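Local coordinates for protein putative peptidase (Bacteroides fragilis, PDB 5DYN) that is a putative clostripain-family (C11) cysteine protease, probably cleaving and activating the B. fragilis toxin, at residues B[83-97]-B[187-201]. Residues are numbered along the deposited sequence; the frame is centred on the assembly and turned at random.
Sequences ASCYYDYYQSRYDDG and YWKSTPRNYSAYAGM. Unlike the reference sequence in segment 83-97: Asp95 (reference Asn). With NA (sodium ion), chain F.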
loop_
_atom_site.group_PDB
_atom_site.type_symbol
_atom_site.label_atom_id
_atom_site.label_comp_id
_atom_site.label_asym_id
_atom_site.label_seq_id
_atom_site.Cartn_x
_atom_site.Cartn_y
_atom_site.Cartn_z
ATOM N N ALA B 83 0.087 -10.088 -5.938
ATOM C CA ALA B 83 -0.700 -10.336 -4.737
ATOM C C ALA B 83 -0.760 -11.818 -4.384
ATOM O O ALA B 83 -0.531 -12.198 -3.234
ATOM C CB ALA B 83 -2.100 -9.784 -4.904
ATOM N N SER B 84 -1.075 -12.650 -5.373
ATOM C CA SER B 84 -1.199 -14.089 -5.145
ATOM C C SER B 84 0.132 -14.701 -4.711
ATOM O O SER B 84 0.158 -15.575 -3.847
ATOM C CB SER B 84 -1.723 -14.793 -6.399
ATOM O OG SER B 84 -0.876 -14.558 -7.511
ATOM N N CYS B 85 1.229 -14.235 -5.303
ATOM C CA CYS B 85 2.564 -14.679 -4.896
ATOM C C CYS B 85 2.833 -14.333 -3.440
ATOM O O CYS B 85 3.256 -15.183 -2.657
ATOM C CB CYS B 85 3.646 -14.055 -5.779
ATOM S SG CYS B 85 3.824 -14.815 -7.400
ATOM N N TYR B 86 2.588 -13.073 -3.097
ATOM C CA TYR B 86 2.750 -12.581 -1.738
ATOM C C TYR B 86 1.953 -13.452 -0.771
ATOM O O TYR B 86 2.478 -13.908 0.250
ATOM C CB TYR B 86 2.278 -11.130 -1.632
ATOM C CG TYR B 86 2.847 -10.343 -0.468
ATOM C CD1 TYR B 86 3.417 -9.086 -0.663
ATOM C CD2 TYR B 86 2.835 -10.859 0.819
ATOM C CE1 TYR B 86 3.930 -8.364 0.392
ATOM C CE2 TYR B 86 3.354 -10.146 1.881
ATOM C CZ TYR B 86 3.900 -8.902 1.663
ATOM O OH TYR B 86 4.416 -8.196 2.720
ATOM N N TYR B 87 0.686 -13.689 -1.107
ATOM C CA TYR B 87 -0.205 -14.438 -0.228
ATOM C C TYR B 87 0.174 -15.912 -0.111
ATOM O O TYR B 87 0.251 -16.444 0.996
ATOM C CB TYR B 87 -1.653 -14.328 -0.706
ATOM C CG TYR B 87 -2.585 -15.203 0.103
ATOM C CD1 TYR B 87 -2.982 -14.826 1.377
ATOM C CD2 TYR B 87 -3.047 -16.419 -0.394
ATOM C CE1 TYR B 87 -3.820 -15.622 2.131
ATOM C CE2 TYR B 87 -3.887 -17.222 0.354
ATOM C CZ TYR B 87 -4.270 -16.816 1.617
ATOM O OH TYR B 87 -5.108 -17.602 2.375
ATOM N N ASP B 88 0.391 -16.566 -1.251
ATOM C CA ASP B 88 0.666 -18.004 -1.279
ATOM C C ASP B 88 1.879 -18.372 -0.436
ATOM O O ASP B 88 1.906 -19.428 0.199
ATOM C CB ASP B 88 0.871 -18.489 -2.717
ATOM C CG ASP B 88 -0.429 -18.568 -3.497
ATOM O OD1 ASP B 88 -1.498 -18.698 -2.863
ATOM O OD2 ASP B 88 -0.382 -18.504 -4.745
ATOM N N TYR B 89 2.876 -17.493 -0.427
ATOM C CA TYR B 89 4.099 -17.723 0.331
ATOM C C TYR B 89 3.826 -17.821 1.824
ATOM O O TYR B 89 4.283 -18.751 2.492
ATOM C CB TYR B 89 5.106 -16.605 0.066
ATOM C CG TYR B 89 6.460 -16.836 0.695
ATOM C CD1 TYR B 89 7.454 -17.520 0.008
ATOM C CD2 TYR B 89 6.749 -16.366 1.972
ATOM C CE1 TYR B 89 8.698 -17.733 0.573
ATOM C CE2 TYR B 89 7.990 -16.577 2.547
ATOM C CZ TYR B 89 8.960 -17.260 1.842
ATOM O OH TYR B 89 10.200 -17.473 2.402
ATOM N N TYR B 90 3.079 -16.855 2.344
ATOM C CA TYR B 90 2.832 -16.787 3.778
ATOM C C TYR B 90 1.742 -17.753 4.220
ATOM O O TYR B 90 1.700 -18.147 5.385
ATOM C CB TYR B 90 2.463 -15.363 4.193
ATOM C CG TYR B 90 3.641 -14.416 4.257
ATOM C CD1 TYR B 90 4.351 -14.244 5.437
ATOM C CD2 TYR B 90 4.033 -13.686 3.142
ATOM C CE1 TYR B 90 5.424 -13.376 5.503
ATOM C CE2 TYR B 90 5.104 -12.814 3.200
ATOM C CZ TYR B 90 5.796 -12.663 4.382
ATOM O OH TYR B 90 6.866 -11.799 4.446
ATOM N N GLN B 91 0.860 -18.135 3.302
ATOM C CA GLN B 91 -0.196 -19.076 3.659
ATOM C C GLN B 91 0.372 -20.494 3.730
ATOM O O GLN B 91 -0.118 -21.329 4.489
ATOM C CB GLN B 91 -1.368 -18.992 2.670
ATOM C CG GLN B 91 -1.147 -19.659 1.323
ATOM C CD GLN B 91 -1.497 -21.138 1.327
ATOM O OE1 GLN B 91 -2.122 -21.639 2.265
ATOM N NE2 GLN B 91 -1.086 -21.845 0.279
ATOM N N SER B 92 1.416 -20.753 2.948
ATOM C CA SER B 92 2.064 -22.059 2.939
ATOM C C SER B 92 2.790 -22.310 4.252
ATOM O O SER B 92 2.902 -23.448 4.709
ATOM C CB SER B 92 3.047 -22.166 1.771
ATOM O OG SER B 92 2.365 -22.129 0.531
ATOM N N ARG B 93 3.281 -21.235 4.857
ATOM C CA ARG B 93 4.041 -21.335 6.095
ATOM C C ARG B 93 3.203 -20.918 7.302
ATOM O O ARG B 93 3.715 -20.804 8.415
ATOM C CB ARG B 93 5.307 -20.483 5.996
ATOM C CG ARG B 93 6.255 -20.956 4.905
ATOM C CD ARG B 93 7.278 -19.902 4.526
ATOM N NE ARG B 93 8.234 -20.422 3.552
ATOM C CZ ARG B 93 7.981 -20.553 2.253
ATOM N NH1 ARG B 93 6.800 -20.196 1.766
ATOM N NH2 ARG B 93 8.909 -21.038 1.439
ATOM N N TYR B 94 1.911 -20.707 7.074
ATOM C CA TYR B 94 1.002 -20.277 8.128
ATOM C C TYR B 94 0.769 -21.377 9.156
ATOM O O TYR B 94 0.369 -22.486 8.810
ATOM C CB TYR B 94 -0.333 -19.832 7.530
ATOM C CG TYR B 94 -1.363 -19.422 8.558
ATOM C CD1 TYR B 94 -1.296 -18.183 9.183
ATOM C CD2 TYR B 94 -2.407 -20.271 8.900
ATOM C CE1 TYR B 94 -2.239 -17.804 10.122
ATOM C CE2 TYR B 94 -3.353 -19.900 9.838
ATOM C CZ TYR B 94 -3.264 -18.667 10.446
ATOM O OH TYR B 94 -4.202 -18.296 11.380
ATOM N N ASP B 95 1.021 -21.062 10.420
ATOM C CA ASP B 95 0.780 -22.005 11.503
ATOM C C ASP B 95 0.175 -21.272 12.698
ATOM O O ASP B 95 0.513 -21.549 13.851
ATOM C CB ASP B 95 2.077 -22.717 11.900
ATOM C CG ASP B 95 1.828 -23.991 12.695
ATOM O OD1 ASP B 95 0.739 -24.585 12.550
ATOM O OD2 ASP B 95 2.724 -24.400 13.462
ATOM N N ASP B 96 -0.719 -20.333 12.396
ATOM C CA ASP B 96 -1.398 -19.513 13.399
ATOM C C ASP B 96 -0.410 -18.839 14.357
ATOM O O ASP B 96 -0.657 -18.743 15.558
ATOM C CB ASP B 96 -2.412 -20.356 14.182
ATOM C CG ASP B 96 -3.420 -19.504 14.941
ATOM O OD1 ASP B 96 -3.745 -18.394 14.466
ATOM O OD2 ASP B 96 -3.886 -19.944 16.015
ATOM N N GLY B 97 0.714 -18.384 13.813
ATOM C CA GLY B 97 1.677 -17.615 14.579
ATOM C C GLY B 97 2.535 -18.397 15.558
ATOM O O GLY B 97 3.260 -17.804 16.359
ATOM N N TYR B 187 -8.895 -8.389 -5.867
ATOM C CA TYR B 187 -8.219 -9.456 -5.138
ATOM C C TYR B 187 -8.254 -9.179 -3.643
ATOM O O TYR B 187 -8.002 -8.058 -3.205
ATOM C CB TYR B 187 -6.769 -9.608 -5.609
ATOM C CG TYR B 187 -6.019 -10.754 -4.953
ATOM C CD1 TYR B 187 -5.416 -10.599 -3.707
ATOM C CD2 TYR B 187 -5.906 -11.987 -5.584
ATOM C CE1 TYR B 187 -4.733 -11.642 -3.106
ATOM C CE2 TYR B 187 -5.220 -13.038 -4.991
ATOM C CZ TYR B 187 -4.635 -12.857 -3.752
ATOM O OH TYR B 187 -3.952 -13.892 -3.154
ATOM N N TRP B 188 -8.562 -10.210 -2.866
ATOM C CA TRP B 188 -8.513 -10.120 -1.413
ATOM C C TRP B 188 -8.416 -11.509 -0.805
ATOM O O TRP B 188 -9.377 -12.278 -0.820
ATOM C CB TRP B 188 -9.733 -9.379 -0.866
ATOM C CG TRP B 188 -9.855 -9.412 0.633
ATOM C CD1 TRP B 188 -10.917 -9.870 1.357
ATOM C CD2 TRP B 188 -8.880 -8.971 1.589
ATOM N NE1 TRP B 188 -10.668 -9.739 2.702
ATOM C CE2 TRP B 188 -9.425 -9.190 2.871
ATOM C CE3 TRP B 188 -7.601 -8.411 1.486
ATOM C CZ2 TRP B 188 -8.736 -8.870 4.040
ATOM C CZ3 TRP B 188 -6.920 -8.094 2.649
ATOM C CH2 TRP B 188 -7.492 -8.322 3.908
ATOM N N LYS B 189 -7.237 -11.827 -0.287
ATOM C CA LYS B 189 -7.003 -13.108 0.362
ATOM C C LYS B 189 -6.315 -12.889 1.698
ATOM O O LYS B 189 -5.459 -12.009 1.834
ATOM C CB LYS B 189 -6.164 -14.026 -0.528
ATOM C CG LYS B 189 -6.879 -14.498 -1.779
ATOM C CD LYS B 189 -7.892 -15.577 -1.451
ATOM C CE LYS B 189 -7.202 -16.839 -0.959
ATOM N NZ LYS B 189 -8.162 -17.957 -0.749
ATOM N N SER B 190 -6.700 -13.685 2.686
ATOM C CA SER B 190 -6.108 -13.586 4.008
ATOM C C SER B 190 -6.105 -14.925 4.719
ATOM O O SER B 190 -7.035 -15.717 4.583
ATOM C CB SER B 190 -6.856 -12.562 4.860
ATOM O OG SER B 190 -6.295 -12.489 6.162
ATOM N N THR B 191 -5.046 -15.173 5.477
ATOM C CA THR B 191 -5.029 -16.283 6.409
ATOM C C THR B 191 -6.105 -16.027 7.462
ATOM O O THR B 191 -6.517 -14.882 7.649
ATOM C CB THR B 191 -3.642 -16.445 7.062
ATOM O OG1 THR B 191 -3.231 -15.200 7.638
ATOM C CG2 THR B 191 -2.620 -16.879 6.024
ATOM N N PRO B 192 -6.586 -17.091 8.134
ATOM C CA PRO B 192 -7.595 -16.913 9.185
ATOM C C PRO B 192 -7.218 -15.820 10.184
ATOM O O PRO B 192 -8.083 -15.081 10.653
ATOM C CB PRO B 192 -7.636 -18.284 9.861
ATOM C CG PRO B 192 -7.279 -19.234 8.771
ATOM C CD PRO B 192 -6.282 -18.516 7.899
ATOM N N ARG B 193 -5.931 -15.717 10.495
ATOM C CA ARG B 193 -5.445 -14.659 11.366
ATOM C C ARG B 193 -4.180 -14.017 10.795
ATOM O O ARG B 193 -3.502 -14.598 9.949
ATOM C CB ARG B 193 -5.187 -15.199 12.776
ATOM C CG ARG B 193 -6.436 -15.758 13.455
ATOM C CD ARG B 193 -6.348 -15.697 14.974
ATOM N NE ARG B 193 -5.228 -16.472 15.492
ATOM C CZ ARG B 193 -4.779 -16.385 16.740
ATOM N NH1 ARG B 193 -5.356 -15.553 17.598
ATOM N NH2 ARG B 193 -3.752 -17.126 17.129
ATOM N N ASN B 194 -3.894 -12.798 11.247
ATOM C CA ASN B 194 -2.660 -12.096 10.907
ATOM C C ASN B 194 -1.879 -11.779 12.174
ATOM O O ASN B 194 -2.401 -11.915 13.283
ATOM C CB ASN B 194 -2.948 -10.797 10.143
ATOM C CG ASN B 194 -3.370 -11.032 8.703
ATOM O OD1 ASN B 194 -3.715 -12.145 8.311
ATOM N ND2 ASN B 194 -3.349 -9.971 7.908
ATOM N N TYR B 195 -0.636 -11.343 12.016
ATOM C CA TYR B 195 0.160 -10.951 13.169
ATOM C C TYR B 195 0.240 -9.436 13.319
ATOM O O TYR B 195 0.525 -8.716 12.363
ATOM C CB TYR B 195 1.571 -11.529 13.081
ATOM C CG TYR B 195 2.496 -10.998 14.153
ATOM C CD1 TYR B 195 2.447 -11.499 15.448
ATOM C CD2 TYR B 195 3.412 -9.989 13.874
ATOM C CE1 TYR B 195 3.288 -11.016 16.433
ATOM C CE2 TYR B 195 4.256 -9.501 14.853
ATOM C CZ TYR B 195 4.190 -10.018 16.131
ATOM O OH TYR B 195 5.027 -9.537 17.111
ATOM N N SER B 196 -0.011 -8.967 14.535
ATOM C CA SER B 196 0.177 -7.564 14.872
ATOM C C SER B 196 1.377 -7.417 15.803
ATOM O O SER B 196 1.473 -8.111 16.815
ATOM C CB SER B 196 -1.082 -6.992 15.528
ATOM O OG SER B 196 -0.862 -5.670 15.985
ATOM N N ALA B 197 2.294 -6.515 15.462
ATOM C CA ALA B 197 3.461 -6.264 16.303
ATOM C C ALA B 197 3.069 -5.512 17.575
ATOM O O ALA B 197 3.895 -5.285 18.461
ATOM C CB ALA B 197 4.515 -5.490 15.531
ATOM N N TYR B 198 1.796 -5.144 17.663
ATOM C CA TYR B 198 1.289 -4.402 18.808
ATOM C C TYR B 198 0.378 -5.259 19.685
ATOM O O TYR B 198 0.400 -5.140 20.911
ATOM C CB TYR B 198 0.547 -3.152 18.329
ATOM C CG TYR B 198 1.386 -2.276 17.427
ATOM C CD1 TYR B 198 2.214 -1.295 17.956
ATOM C CD2 TYR B 198 1.360 -2.441 16.045
ATOM C CE1 TYR B 198 2.989 -0.496 17.137
ATOM C CE2 TYR B 198 2.133 -1.647 15.218
ATOM C CZ TYR B 198 2.946 -0.676 15.771
ATOM O OH TYR B 198 3.717 0.122 14.956
ATOM N N ALA B 199 -0.409 -6.131 19.057
ATOM C CA ALA B 199 -1.405 -6.918 19.781
ATOM C C ALA B 199 -1.197 -8.430 19.657
ATOM O O ALA B 199 -1.771 -9.207 20.421
ATOM C CB ALA B 199 -2.798 -6.545 19.305
ATOM N N GLY B 200 -0.382 -8.850 18.697
ATOM C CA GLY B 200 -0.147 -10.265 18.474
ATOM C C GLY B 200 -1.015 -10.817 17.361
ATOM O O GLY B 200 -1.503 -10.068 16.511
ATOM N N MET B 201 -1.202 -12.132 17.357
ATOM C CA MET B 201 -2.098 -12.755 16.394
ATOM C C MET B 201 -3.512 -12.251 16.627
ATOM O O MET B 201 -3.997 -12.240 17.757
ATOM C CB MET B 201 -2.047 -14.280 16.500
ATOM C CG MET B 201 -0.701 -14.885 16.149
ATOM S SD MET B 201 -0.166 -14.476 14.476
ATOM C CE MET B 201 -1.520 -15.127 13.501
HETATM NA NA NA F . 3.017 -17.461 7.943
#
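Three tyrosine rings, Tyr187, Tyr87 and Tyr94, are central to the contact between helix 78-92 with its following loop and strand 185-196, and each takes an aliphatic carbon from the facing segment over one face in a CH-pi contact. CB of Ala83 lies 3.9 Å from the centroid of the Tyr187 ring. CB of Lys189 stands almost on the normal of the Tyr87 ring, 3.7 Å from its centroid, while Gln91 CB, from the same helix as the ring, lies toward the rim of the opposite face. Tyr94 lays its ring against Thr191 CB, its chi1 of 178° swinging the ring away from its own backbone N; Asp96 N lies over the other face. Tyr87 and Tyr187 also meet, Tyr187 OH packing against Tyr87 CB at 3.4 Å.

The stronger polar contacts lie in the loop after the helix. Arg193 NE donates to Asp96 OD1 at 2.6 Å, within the guanidinium plane and on the syn lone pair; NH2 adds a weak bond to the same oxygen, the carboxylate and guanidinium planes being 50° apart. Arg193 N to Tyr94 OH and Tyr87 OH to Ser190 O are weak bonds.

The axes of helix 83-92 and strand 187-190 run nearly parallel, 10° apart, a helix layered on the central sheet of this clan CD protease, and Tyr90 O and Trp105 O bind a sodium ion beside it. The union is thus mainly aromatic-aliphatic, with a single salt bridge tying the loop to Arg193, just past the break in strand 185-196.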